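Local atomic coordinates of 3-oxoacyl-[acyl-carrier-protein] synthase, mitochondrial (Arabidopsis thaliana, PDB entry 2IX4), a protein that catalyses the condensation steps of mitochondrial fatty acid synthesis, adding two carbons from malonyl-ACP to acyl chains of 4 to at least 16 carbons. Residues A[4-9]-A[256-261]; A[101-106]-A[264-269]; A[182-187]-A[277-282]; A[224-229]-A[242-247]; A[295-300]-A[336-341]. One frame throughout, in Å; residues are numbered along the deposited sequence.

Contact 1: residues A[4-9]-A[256-261]; sequences VVTGLG and VLEEYE
Val-4 and Glu-258 form a hydrogen-bonded antiparallel pair, held by Val-4 N to Glu-258 O at 2.8 Å and by Glu-258 N to Val-4 O at 2.9 Å. Val-5 and Leu-257 follow as a non-hydrogen-bonded pair. Beyond them Thr-6 N donates to Val-256 O (3.0 Å), while Val-256 N donates to the carbonyl O of Gly-7 (2.9 Å), an irregularity resembling a beta bulge, in which the N-H of Gly-7 is left buried without a partner. The segment axes run at 136° to each other.

On one face Val-5 CG2 touches Leu-257 CD2. On the other, Glu-258 CG sits between its backbone N and carbonyl carbon (chi1 71°), which stands the extended chain up beside Thr-6, whose hydroxyl arm meets it nearly perpendicular. Thr-6 OG1 donates to the anti lone pair of Glu-258 OE2 at 2.7 Å; the same oxygen takes a salt bridge from Arg-266, and OE1 bonds to His-262, so this buried carboxylate is satisfied at both oxygens. Further along, Val-4 CG1 lies 3.7 Å from Tyr-260 CD1, where the strand gives way to helix 260-265; Glu-259 caps that helix through Glu-261 N.

Val-5 reaches Ile-373 of helix 364-378, and Leu-257 packs on helix 181-195. Strands 3-12 and 251-259 are thus neighbours in a sheet whose Val-5 and Leu-257 face rests on helices buried between the two sheets, the layering of the thiolase fold shared by beta-ketoacyl synthases.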
# COMPACT_ATOMS: atom_id res chain seq x y z
N VAL A 4 20.27 7.06 -8.61
CA VAL A 4 20.05 8.16 -9.55
C VAL A 4 18.78 7.95 -10.39
O VAL A 4 18.25 6.84 -10.47
CB VAL A 4 21.27 8.41 -10.48
CG1 VAL A 4 22.49 8.83 -9.67
CG2 VAL A 4 21.58 7.19 -11.35
N VAL A 5 18.31 9.03 -11.00
CA VAL A 5 17.12 9.01 -11.83
C VAL A 5 17.54 9.05 -13.29
O VAL A 5 18.25 9.98 -13.70
CB VAL A 5 16.19 10.20 -11.51
CG1 VAL A 5 14.93 10.15 -12.36
CG2 VAL A 5 15.83 10.22 -10.02
N THR A 6 17.12 8.06 -14.06
CA THR A 6 17.54 7.93 -15.46
C THR A 6 16.38 7.99 -16.46
O THR A 6 16.60 8.02 -17.67
CB THR A 6 18.36 6.64 -15.70
OG1 THR A 6 17.63 5.51 -15.19
CG2 THR A 6 19.71 6.71 -15.01
N GLY A 7 15.15 8.03 -15.95
CA GLY A 7 13.98 8.10 -16.82
C GLY A 7 12.80 8.75 -16.13
O GLY A 7 12.56 8.51 -14.95
N LEU A 8 12.07 9.58 -16.88
CA LEU A 8 10.88 10.26 -16.37
C LEU A 8 9.67 9.97 -17.25
O LEU A 8 9.79 9.93 -18.48
CB LEU A 8 11.11 11.78 -16.28
CG LEU A 8 12.30 12.36 -15.50
CD1 LEU A 8 12.37 13.86 -15.70
CD2 LEU A 8 12.22 12.04 -14.02
N GLY A 9 8.52 9.77 -16.62
CA GLY A 9 7.28 9.50 -17.36
C GLY A 9 6.07 9.97 -16.58
O GLY A 9 6.01 9.79 -15.36
N VAL A 256 12.36 6.10 -13.40
CA VAL A 256 13.29 4.99 -13.36
C VAL A 256 14.42 5.37 -12.41
O VAL A 256 15.17 6.31 -12.66
CB VAL A 256 13.85 4.62 -14.75
CG1 VAL A 256 14.89 3.51 -14.64
CG2 VAL A 256 12.72 4.18 -15.68
N LEU A 257 14.49 4.66 -11.29
CA LEU A 257 15.59 4.79 -10.35
C LEU A 257 16.59 3.68 -10.64
O LEU A 257 16.20 2.56 -10.97
CB LEU A 257 15.08 4.64 -8.92
CG LEU A 257 14.14 5.71 -8.36
CD1 LEU A 257 13.37 5.13 -7.18
CD2 LEU A 257 14.92 6.95 -7.94
N GLU A 258 17.88 3.99 -10.53
CA GLU A 258 18.90 2.95 -10.63
C GLU A 258 20.19 3.29 -9.91
O GLU A 258 20.52 4.45 -9.70
CB GLU A 258 19.15 2.52 -12.09
CG GLU A 258 19.86 3.49 -12.98
CD GLU A 258 20.02 2.94 -14.40
OE1 GLU A 258 20.88 2.06 -14.63
OE2 GLU A 258 19.29 3.40 -15.30
N GLU A 259 20.89 2.23 -9.51
CA GLU A 259 22.17 2.36 -8.83
C GLU A 259 23.17 3.09 -9.73
O GLU A 259 23.25 2.83 -10.93
CB GLU A 259 22.67 0.98 -8.39
CG GLU A 259 23.86 1.00 -7.44
CD GLU A 259 25.19 1.08 -8.18
OE1 GLU A 259 25.29 0.50 -9.28
OE2 GLU A 259 26.12 1.74 -7.66
N TYR A 260 23.91 4.02 -9.12
CA TYR A 260 24.78 4.96 -9.83
C TYR A 260 25.83 4.29 -10.73
O TYR A 260 25.99 4.68 -11.90
CB TYR A 260 25.42 5.92 -8.82
CG TYR A 260 26.27 7.04 -9.39
CD1 TYR A 260 25.92 7.68 -10.58
CD2 TYR A 260 27.41 7.48 -8.71
CE1 TYR A 260 26.70 8.71 -11.09
CE2 TYR A 260 28.19 8.51 -9.21
CZ TYR A 260 27.84 9.12 -10.40
OH TYR A 260 28.61 10.14 -10.89
N GLU A 261 26.53 3.29 -10.21
CA GLU A 261 27.55 2.58 -10.99
C GLU A 261 26.94 1.82 -12.17
O GLU A 261 27.52 1.77 -13.25
CB GLU A 261 28.37 1.63 -10.11
CG GLU A 261 29.21 2.33 -9.04
CD GLU A 261 30.23 3.29 -9.61
OE1 GLU A 261 30.81 3.00 -10.68
OE2 GLU A 261 30.47 4.34 -8.97

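Contact 2: residues A[101-106]-A[264-269]; sequences RDAEWL and KRRGAK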
# COMPACT_ATOMS: atom_id res chain seq x y z
N ARG A 101 11.47 4.07 -21.73
CA ARG A 101 12.02 4.43 -23.04
C ARG A 101 12.96 5.63 -22.93
O ARG A 101 13.99 5.69 -23.61
CB ARG A 101 10.90 4.67 -24.06
CG ARG A 101 10.18 3.38 -24.43
CD ARG A 101 9.11 3.57 -25.49
NE ARG A 101 8.34 2.34 -25.65
CZ ARG A 101 8.67 1.34 -26.47
NH1 ARG A 101 9.76 1.40 -27.22
NH2 ARG A 101 7.90 0.26 -26.53
N ASP A 102 12.61 6.57 -22.05
CA ASP A 102 13.48 7.70 -21.69
C ASP A 102 14.81 7.20 -21.11
O ASP A 102 15.88 7.69 -21.48
CB ASP A 102 12.75 8.61 -20.69
CG ASP A 102 13.52 9.89 -20.38
OD1 ASP A 102 14.23 10.41 -21.27
OD2 ASP A 102 13.37 10.39 -19.25
N ALA A 103 14.72 6.22 -20.21
CA ALA A 103 15.90 5.60 -19.59
C ALA A 103 16.62 4.62 -20.51
O ALA A 103 17.71 4.14 -20.18
CB ALA A 103 15.50 4.91 -18.29
N GLU A 104 16.01 4.32 -21.66
CA GLU A 104 16.49 3.29 -22.59
C GLU A 104 16.70 1.96 -21.86
O GLU A 104 17.69 1.26 -22.07
CB GLU A 104 17.76 3.76 -23.33
CG GLU A 104 17.56 5.05 -24.12
CD GLU A 104 18.69 5.35 -25.08
OE1 GLU A 104 19.76 4.70 -25.01
OE2 GLU A 104 18.50 6.26 -25.92
N TRP A 105 15.74 1.63 -20.99
CA TRP A 105 15.80 0.41 -20.21
C TRP A 105 14.66 -0.54 -20.57
O TRP A 105 13.61 -0.55 -19.93
CB TRP A 105 15.81 0.71 -18.70
CG TRP A 105 16.13 -0.51 -17.87
CD1 TRP A 105 15.30 -1.17 -17.02
CD2 TRP A 105 17.38 -1.21 -17.83
NE1 TRP A 105 15.95 -2.24 -16.45
CE2 TRP A 105 17.24 -2.28 -16.93
CE3 TRP A 105 18.62 -1.02 -18.47
CZ2 TRP A 105 18.28 -3.17 -16.64
CZ3 TRP A 105 19.66 -1.91 -18.19
CH2 TRP A 105 19.48 -2.97 -17.28
N LEU A 106 14.88 -1.34 -21.60
CA LEU A 106 13.96 -2.39 -21.99
C LEU A 106 14.77 -3.68 -22.16
O LEU A 106 14.94 -4.17 -23.28
CB LEU A 106 13.23 -2.01 -23.30
CG LEU A 106 12.37 -0.74 -23.27
CD1 LEU A 106 12.11 -0.21 -24.68
CD2 LEU A 106 11.06 -0.96 -22.51
N LYS A 264 26.17 4.43 -14.87
CA LYS A 264 27.40 4.91 -15.52
C LYS A 264 27.98 3.89 -16.49
O LYS A 264 28.46 4.25 -17.56
CB LYS A 264 28.45 5.32 -14.49
CG LYS A 264 28.20 6.66 -13.81
CD LYS A 264 29.41 7.14 -13.02
CE LYS A 264 29.62 6.32 -11.75
NZ LYS A 264 30.88 6.70 -11.05
N ARG A 265 27.91 2.62 -16.11
CA ARG A 265 28.41 1.51 -16.93
C ARG A 265 27.77 1.44 -18.31
O ARG A 265 28.46 1.24 -19.31
CB ARG A 265 28.20 0.18 -16.20
CG ARG A 265 29.38 -0.25 -15.34
CD ARG A 265 30.23 -1.30 -16.05
NE ARG A 265 29.67 -2.64 -15.93
CZ ARG A 265 30.17 -3.73 -16.51
NH1 ARG A 265 31.26 -3.65 -17.27
NH2 ARG A 265 29.59 -4.91 -16.33
N ARG A 266 26.45 1.61 -18.36
CA ARG A 266 25.70 1.51 -19.61
C ARG A 266 25.57 2.84 -20.36
O ARG A 266 24.94 2.90 -21.42
CB ARG A 266 24.32 0.88 -19.37
CG ARG A 266 23.37 1.70 -18.52
CD ARG A 266 22.10 0.91 -18.25
NE ARG A 266 21.03 1.75 -17.73
CZ ARG A 266 20.12 2.36 -18.49
NH1 ARG A 266 20.14 2.24 -19.81
NH2 ARG A 266 19.17 3.10 -17.92
N GLY A 267 26.17 3.89 -19.81
CA GLY A 267 26.19 5.21 -20.44
C GLY A 267 24.83 5.90 -20.45
O GLY A 267 24.49 6.59 -21.41
N ALA A 268 24.07 5.72 -19.38
CA ALA A 268 22.74 6.32 -19.27
C ALA A 268 22.86 7.77 -18.84
O ALA A 268 23.74 8.14 -18.07
CB ALA A 268 21.89 5.54 -18.28
N LYS A 269 21.96 8.61 -19.36
CA LYS A 269 21.92 10.00 -18.92
C LYS A 269 21.24 10.07 -17.56
O LYS A 269 20.27 9.36 -17.30
CB LYS A 269 21.27 10.92 -19.96
CG LYS A 269 19.84 10.58 -20.38
CD LYS A 269 18.82 11.50 -19.71
CE LYS A 269 17.62 11.77 -20.62
NZ LYS A 269 16.98 10.51 -21.10
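The Schellman turn that closes helix 87-102, with Glu-104 at positive phi, brings Ala-103 and Trp-105 against Arg-266, while Asp-102 of the last helical turn meets Lys-269. Helix 260-265 ends in the same way, with Gly-267 as its positive-phi residue, so two helix C-termini are tied together at the rim of the fold.

Arg-266 does most of the work. Extended from CG to NE, it presents its end nitrogens to a single atom, Ala-103 O, which receives NH2 at 2.9 Å and NH1 at 3.1 Å; that oxygen lies only 2° out of the guanidinium plane. The flat group is sandwiched: Trp-105 CE3 sits 3.6 Å above the plane on one face and Ala-268 CB covers the opposite one. With the indole tilted 53° to the guanidinium, this is not a parallel stack. NH2 has a second partner in Glu-258, with which it makes a salt bridge. A leucine in place of Arg-266 would probably leave Ala-103 O without either donor and the Glu-258 carboxylate without its countercharge.

Lys-269 NZ bonds to Asp-102 OD1 at 2.8 Å in a salt bridge, approaching from above the carboxylate plane. With CG anti to the backbone N (chi1 -173°), Asp-102 swings its carboxylate out to where Lys-269 and Leu-8 can both reach it; the other oxygen, OD2, accepts from Tyr-271 OH and from the backbone N of Leu-8 on strand 3-12.

Both cations therefore sit at the carbonyl end of helix 87-102, where the helix dipole would be expected to add to the attraction, and each carries a carboxylate partner besides.

Contact 3: residues A[182-187]-A[277-282]; sequences GAHSIG and YGMSGD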
# COMPACT_ATOMS: atom_id res chain seq x y z
N GLY A 182 2.70 8.18 -3.76
CA GLY A 182 3.73 8.29 -4.81
C GLY A 182 5.12 8.57 -4.27
O GLY A 182 6.12 8.17 -4.86
N ALA A 183 5.18 9.25 -3.12
CA ALA A 183 6.46 9.60 -2.51
C ALA A 183 7.08 8.39 -1.81
O ALA A 183 8.25 8.06 -2.06
CB ALA A 183 6.30 10.76 -1.54
N HIS A 184 6.30 7.72 -0.96
CA HIS A 184 6.75 6.50 -0.28
C HIS A 184 7.10 5.38 -1.26
O HIS A 184 8.04 4.63 -1.01
CB HIS A 184 5.70 6.01 0.71
CG HIS A 184 5.56 6.88 1.93
ND1 HIS A 184 6.38 6.75 3.03
CD2 HIS A 184 4.68 7.86 2.22
CE1 HIS A 184 6.02 7.63 3.95
NE2 HIS A 184 4.99 8.31 3.49
N SER A 185 6.36 5.27 -2.36
CA SER A 185 6.65 4.24 -3.36
C SER A 185 8.04 4.44 -3.96
O SER A 185 8.81 3.48 -4.12
CB SER A 185 5.58 4.22 -4.46
OG SER A 185 4.39 3.58 -4.01
N ILE A 186 8.35 5.69 -4.29
CA ILE A 186 9.67 6.08 -4.81
C ILE A 186 10.75 5.88 -3.74
O ILE A 186 11.82 5.34 -4.01
CB ILE A 186 9.66 7.55 -5.33
CG1 ILE A 186 8.95 7.62 -6.69
CG2 ILE A 186 11.08 8.11 -5.44
CD1 ILE A 186 8.51 9.02 -7.10
N GLY A 187 10.44 6.32 -2.52
CA GLY A 187 11.37 6.20 -1.40
C GLY A 187 11.71 4.77 -1.03
O GLY A 187 12.87 4.44 -0.80
N TYR A 277 15.18 10.69 1.87
CA TYR A 277 13.82 10.15 1.98
C TYR A 277 13.41 10.24 3.44
O TYR A 277 13.59 9.29 4.21
CB TYR A 277 13.79 8.71 1.44
CG TYR A 277 12.50 7.93 1.63
CD1 TYR A 277 11.24 8.53 1.47
CD2 TYR A 277 12.54 6.56 1.93
CE1 TYR A 277 10.06 7.79 1.64
CE2 TYR A 277 11.38 5.82 2.09
CZ TYR A 277 10.14 6.43 1.94
OH TYR A 277 9.00 5.68 2.10
N GLY A 278 12.87 11.39 3.82
CA GLY A 278 12.46 11.63 5.20
C GLY A 278 11.03 11.19 5.42
O GLY A 278 10.16 11.51 4.62
N MET A 279 10.80 10.47 6.51
CA MET A 279 9.48 9.96 6.85
C MET A 279 9.12 10.32 8.28
O MET A 279 9.97 10.28 9.16
CB MET A 279 9.42 8.44 6.70
CG MET A 279 9.48 7.93 5.27
SD MET A 279 9.67 6.14 5.22
CE MET A 279 11.36 5.96 5.80
N SER A 280 7.85 10.65 8.49
CA SER A 280 7.34 10.88 9.84
C SER A 280 5.85 10.62 9.92
O SER A 280 5.19 10.34 8.91
CB SER A 280 7.63 12.32 10.28
OG SER A 280 6.78 13.23 9.61
N GLY A 281 5.33 10.69 11.14
CA GLY A 281 3.91 10.65 11.41
C GLY A 281 3.52 11.81 12.31
O GLY A 281 4.26 12.16 13.23
N ASP A 282 2.36 12.40 12.03
CA ASP A 282 1.82 13.49 12.85
C ASP A 282 1.41 13.01 14.23
O ASP A 282 1.59 13.72 15.22
CB ASP A 282 0.61 14.14 12.16
CG ASP A 282 0.98 14.91 10.90
OD1 ASP A 282 2.17 15.21 10.68
OD2 ASP A 282 0.05 15.23 10.12
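Tyr-277 makes the central contacts, laying the face of its ring on Gly-187 and sending its hydroxyl to His-184. Gly-187 CA stands 3.3 Å from the ring centroid and 5° off the normal, a CH-pi contact almost straight over the centre. A side chain at Gly-187 would run into the ring, so the glycine is what lets strand and helix come so near. With CG anti to its backbone N (chi1 172°), Tyr-277 reaches along the helix surface until OH lies 3.0 Å from His-184 ND1, a hydrogen bond in which either could donate, made at the edge of the imidazole. The two ring planes are 76° apart. Met-279 completes this shell: its CG touches His-184 CE1 at 3.7 Å, and SD lies at the imidazole edge, 4.9 Å from the ring centroid.

The phenol has a further bond to Asp-188 OD1, so two helix residues fix its position, while Gln-306 OE1 takes the backbone N of Tyr-277. A phenylalanine here would keep the ring over Gly-187 but would probably leave His-184 ND1 and Asp-188 OD1 without their shared mate, with the imidazole freer to turn.

His-184 also packs on Asn-172 of the second subunit and Met-279 on Asp-197 of that subunit, so the contact lies at the dimer interface. The axes of the short helix and strand segments pass 9.4 Å apart. Helix 181-195, which begins just after Cys-179, the predicted active-site cysteine, lies across strand 272-281 and its neighbour 422-429, where Ala-183 and His-184 rest on Ala-424 and Tyr-277 on Leu-426.

Contact 4: residues A[224-229]-A[242-247]; sequences LSTKFN and DRDGFV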
# COMPACT_ATOMS: atom_id res chain seq x y z
N LEU A 224 -12.81 19.47 -0.08
CA LEU A 224 -12.82 19.99 -1.45
C LEU A 224 -13.26 21.44 -1.59
O LEU A 224 -14.05 21.95 -0.79
CB LEU A 224 -13.70 19.11 -2.36
CG LEU A 224 -13.34 17.63 -2.55
CD1 LEU A 224 -14.21 16.99 -3.62
CD2 LEU A 224 -11.87 17.44 -2.89
N SER A 225 -12.73 22.10 -2.62
CA SER A 225 -13.13 23.45 -3.02
C SER A 225 -14.57 23.45 -3.52
O SER A 225 -14.95 22.59 -4.32
CB SER A 225 -12.20 23.95 -4.12
OG SER A 225 -12.62 25.20 -4.63
N THR A 226 -15.38 24.41 -3.06
CA THR A 226 -16.80 24.48 -3.44
C THR A 226 -17.27 25.84 -3.99
O THR A 226 -18.22 25.89 -4.78
CB THR A 226 -17.74 24.08 -2.26
OG1 THR A 226 -17.73 25.11 -1.27
CG2 THR A 226 -17.32 22.75 -1.64
N LYS A 227 -16.62 26.92 -3.58
CA LYS A 227 -17.10 28.27 -3.90
C LYS A 227 -16.60 28.84 -5.24
O LYS A 227 -16.97 29.96 -5.62
CB LYS A 227 -16.80 29.25 -2.76
CG LYS A 227 -15.36 29.74 -2.66
CD LYS A 227 -15.09 30.27 -1.26
CE LYS A 227 -13.82 31.11 -1.20
NZ LYS A 227 -14.10 32.54 -1.49
N PHE A 228 -15.79 28.07 -5.96
CA PHE A 228 -15.27 28.50 -7.26
C PHE A 228 -15.80 27.64 -8.42
O PHE A 228 -15.13 27.51 -9.45
CB PHE A 228 -13.74 28.49 -7.27
CG PHE A 228 -13.11 29.41 -6.26
CD1 PHE A 228 -12.47 28.90 -5.14
CD2 PHE A 228 -13.16 30.80 -6.43
CE1 PHE A 228 -11.89 29.75 -4.20
CE2 PHE A 228 -12.58 31.65 -5.50
CZ PHE A 228 -11.94 31.13 -4.37
N ASN A 229 -16.98 27.07 -8.24
CA ASN A 229 -17.57 26.18 -9.26
C ASN A 229 -17.86 26.87 -10.60
O ASN A 229 -17.82 26.23 -11.66
CB ASN A 229 -18.82 25.47 -8.72
CG ASN A 229 -18.49 24.40 -7.68
OD1 ASN A 229 -17.36 23.92 -7.60
ND2 ASN A 229 -19.48 24.03 -6.88
N ASP A 242 -7.99 33.14 -0.08
CA ASP A 242 -9.34 32.68 -0.44
C ASP A 242 -9.46 31.20 -0.79
O ASP A 242 -10.50 30.77 -1.30
CB ASP A 242 -9.91 33.55 -1.56
CG ASP A 242 -10.78 34.67 -1.02
OD1 ASP A 242 -11.92 34.38 -0.59
OD2 ASP A 242 -10.31 35.83 -1.02
N ARG A 243 -8.42 30.42 -0.50
CA ARG A 243 -8.46 28.96 -0.68
C ARG A 243 -9.56 28.33 0.18
O ARG A 243 -9.81 28.79 1.30
CB ARG A 243 -7.09 28.33 -0.40
CG ARG A 243 -6.61 28.42 1.05
CD ARG A 243 -5.14 28.05 1.18
NE ARG A 243 -4.67 28.07 2.57
CZ ARG A 243 -4.17 29.14 3.18
NH1 ARG A 243 -4.08 30.30 2.55
NH2 ARG A 243 -3.77 29.06 4.45
N ASP A 244 -10.23 27.31 -0.34
CA ASP A 244 -11.35 26.68 0.37
C ASP A 244 -11.42 25.15 0.23
O ASP A 244 -12.49 24.55 0.37
CB ASP A 244 -12.68 27.34 -0.04
CG ASP A 244 -13.17 26.90 -1.42
OD1 ASP A 244 -12.35 26.75 -2.35
OD2 ASP A 244 -14.40 26.70 -1.57
N GLY A 245 -10.27 24.53 -0.01
CA GLY A 245 -10.18 23.07 -0.15
C GLY A 245 -9.51 22.71 -1.46
O GLY A 245 -9.40 23.55 -2.35
N PHE A 246 -9.05 21.46 -1.58
CA PHE A 246 -8.37 21.06 -2.81
C PHE A 246 -9.32 20.66 -3.94
O PHE A 246 -10.52 20.48 -3.73
CB PHE A 246 -7.27 20.00 -2.56
CG PHE A 246 -7.77 18.65 -2.12
CD1 PHE A 246 -8.16 17.70 -3.06
CD2 PHE A 246 -7.79 18.31 -0.77
CE1 PHE A 246 -8.60 16.44 -2.66
CE2 PHE A 246 -8.22 17.06 -0.36
CZ PHE A 246 -8.63 16.11 -1.30
N VAL A 247 -8.76 20.54 -5.14
CA VAL A 247 -9.50 20.12 -6.31
C VAL A 247 -8.93 18.77 -6.70
O VAL A 247 -7.72 18.67 -6.93
CB VAL A 247 -9.34 21.14 -7.46
CG1 VAL A 247 -10.04 20.65 -8.72
CG2 VAL A 247 -9.88 22.51 -7.05
O HOH W 1 -15.82 26.01 0.40
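Leu-224 and Phe-246 are bridged backbone to backbone, and Ser-225 N donates to Phe-246 O at 3.0 Å, joining two irregular loops of the thiolase-like ketosynthase fold between helix 212-220 and strand 251-259, beside the active site. Asp-244 supplies most of the polar grip. Its CG lies between backbone N and carbonyl carbon (chi1 76°), which turns the carboxylate into the 225-227 bend. OD2 accepts from Thr-226 N (2.9 Å) and Lys-227 N (3.0 Å), one N-H coming from each side of the carboxylate plane. OD1 takes Ser-225 OG on the syn side at 2.8 Å, OG anti to the backbone N (chi1 174°) carrying the hydroxyl there.

Phe-228 brings its edge to this cluster, its ring perpendicular to the Asp-244 carboxylate, with CE1 3.4 Å from Asp-242 O. Gly-245 passes so close to the Leu-224 carbonyl that a CB would clash. Beyond it, Phe-246 meets predicted active-site residue His-359 edge-to-face and lies about 5 Å from the bound hexanoic acid; Leu-224 CD2 sits over one face of its ring. At the outer end Lys-227, bent at its last torsion (chi4 89°), sets NZ 3.0 Å from Asp-242 OD1, a salt bridge on the anti side of that oxygen.

Contact 5: residues A[295-300]-A[336-341]; sequences GAVLAM and KTVFSE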
# COMPACT_ATOMS: atom_id res chain seq x y z
N GLY A 295 5.16 17.17 12.28
CA GLY A 295 5.31 16.04 11.37
C GLY A 295 6.03 16.44 10.10
O GLY A 295 6.97 15.76 9.67
N ALA A 296 5.59 17.54 9.50
CA ALA A 296 6.22 18.08 8.30
C ALA A 296 7.66 18.53 8.57
O ALA A 296 8.54 18.32 7.74
CB ALA A 296 5.40 19.23 7.74
N VAL A 297 7.90 19.12 9.74
CA VAL A 297 9.25 19.50 10.18
C VAL A 297 10.16 18.27 10.25
O VAL A 297 11.28 18.27 9.71
CB VAL A 297 9.24 20.25 11.54
CG1 VAL A 297 10.65 20.39 12.12
CG2 VAL A 297 8.59 21.62 11.41
N LEU A 298 9.68 17.21 10.91
CA LEU A 298 10.43 15.97 11.05
C LEU A 298 10.79 15.35 9.70
O LEU A 298 11.93 14.95 9.49
CB LEU A 298 9.66 14.96 11.92
CG LEU A 298 9.68 15.20 13.43
CD1 LEU A 298 8.74 14.22 14.13
CD2 LEU A 298 11.09 15.08 13.99
N ALA A 299 9.81 15.29 8.80
CA ALA A 299 10.01 14.69 7.48
C ALA A 299 11.08 15.43 6.67
O ALA A 299 11.94 14.80 6.04
CB ALA A 299 8.69 14.65 6.72
N MET A 300 11.02 16.76 6.70
CA MET A 300 11.99 17.61 6.00
C MET A 300 13.38 17.52 6.63
O MET A 300 14.39 17.41 5.93
CB MET A 300 11.51 19.06 5.96
CG MET A 300 10.33 19.30 5.02
SD MET A 300 9.96 21.05 4.78
CE MET A 300 8.95 21.40 6.22
N LYS A 336 9.13 27.57 7.47
CA LYS A 336 9.78 28.60 8.28
C LYS A 336 10.65 28.02 9.39
O LYS A 336 11.72 28.55 9.69
CB LYS A 336 8.76 29.57 8.87
CG LYS A 336 8.88 31.00 8.36
CD LYS A 336 7.95 31.97 9.10
CE LYS A 336 8.51 32.35 10.47
NZ LYS A 336 7.70 33.42 11.13
N THR A 337 10.17 26.94 10.02
CA THR A 337 10.89 26.31 11.13
C THR A 337 12.15 25.58 10.65
O THR A 337 13.20 25.64 11.31
CB THR A 337 9.96 25.35 11.92
OG1 THR A 337 8.85 26.08 12.45
CG2 THR A 337 10.70 24.68 13.08
N VAL A 338 12.06 24.91 9.51
CA VAL A 338 13.17 24.13 8.98
C VAL A 338 14.27 25.01 8.38
O VAL A 338 15.46 24.77 8.58
CB VAL A 338 12.68 23.08 7.95
CG1 VAL A 338 13.85 22.41 7.23
CG2 VAL A 338 11.82 22.03 8.63
N PHE A 339 13.86 26.04 7.65
CA PHE A 339 14.80 26.86 6.89
C PHE A 339 15.11 28.22 7.53
O PHE A 339 16.08 28.88 7.15
CB PHE A 339 14.32 27.00 5.44
CG PHE A 339 14.24 25.69 4.70
CD1 PHE A 339 13.03 25.03 4.56
CD2 PHE A 339 15.39 25.11 4.16
CE1 PHE A 339 12.95 23.81 3.89
CE2 PHE A 339 15.32 23.90 3.49
CZ PHE A 339 14.10 23.25 3.35
N SER A 340 14.30 28.61 8.52
CA SER A 340 14.44 29.89 9.23
C SER A 340 14.96 31.04 8.37
O SER A 340 14.26 31.49 7.46
CB SER A 340 15.26 29.72 10.52
OG SER A 340 16.53 29.16 10.26
N GLU A 341 16.19 31.49 8.63
CA GLU A 341 16.78 32.65 7.95
C GLU A 341 16.86 32.46 6.43
O GLU A 341 16.66 33.41 5.68
CB GLU A 341 18.17 32.97 8.53
CG GLU A 341 18.33 32.72 10.03
CD GLU A 341 17.54 33.69 10.89
OE1 GLU A 341 16.46 33.30 11.40
OE2 GLU A 341 17.99 34.85 11.07
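Met-300 and Val-297 on helix 294-307 pack against the last turn of helix 325-339, an apolar helix-helix contact in the C-terminal half of the ketosynthase fold that includes a Met-aromatic pair. The backbones come nearest at Val-297 and Val-338, whose CA atoms are 6.2 Å apart.

Met-300 can be followed outward. Its CB points at the facing helix and lies 4.0 Å from Val-338 CG2. CG and the next bond carry the chain on in extended form, bringing SD to 4.2 Å from Phe-339 CE1, with the sulfur oblique to that ring. There the chain bends (chi3 -83°), folding the tip back so that CE meets the same Val-338 methyl, CG2, at 3.8 Å. CB and CE thus both bear on one methyl group. The Met-300 side chain also touches Met-413 and the potassium ligand Asn-415 on strand 411-418, while Phe-339 packs on Pro-311, Ile-314 and Leu-348.

Val-297 meets the same methyl from another side: its CG1 is 4.0 Å from Val-338 CG2, and the two valine side chains run antiparallel, alongside each other. At the outer margin Thr-337 turns its hydroxyl to Arg-333 O in its own helix, leaving its CB 4.0 Å from Val-297 CG2.

Overall arrangement
Contacts 1 and 2 lie side by side, centres 8 Å apart, joined by the salt bridge from Glu-258 OE2 to Arg-266 NH2 (2.6 Å) and by the Asp-102 link to Leu-8. Contact 1 also touches contact 3, where Leu-257 meets Ile-186 of the buried helix, and both use the same sheet. Contact 3 reaches contact 5, centres 15 Å apart, through Ser-280 and Gly-295. Contact 4 stands alone, about 13 Å at nearest atoms from contacts 3 and 5, yet comes closest to the acyl pocket: Phe-246 lies about 5 Å from bound hexanoic acid, against about 10 Å for His-184. Side chains of contacts 3 and 5 approach predicted active-site His-320 to about 8 and 9 Å.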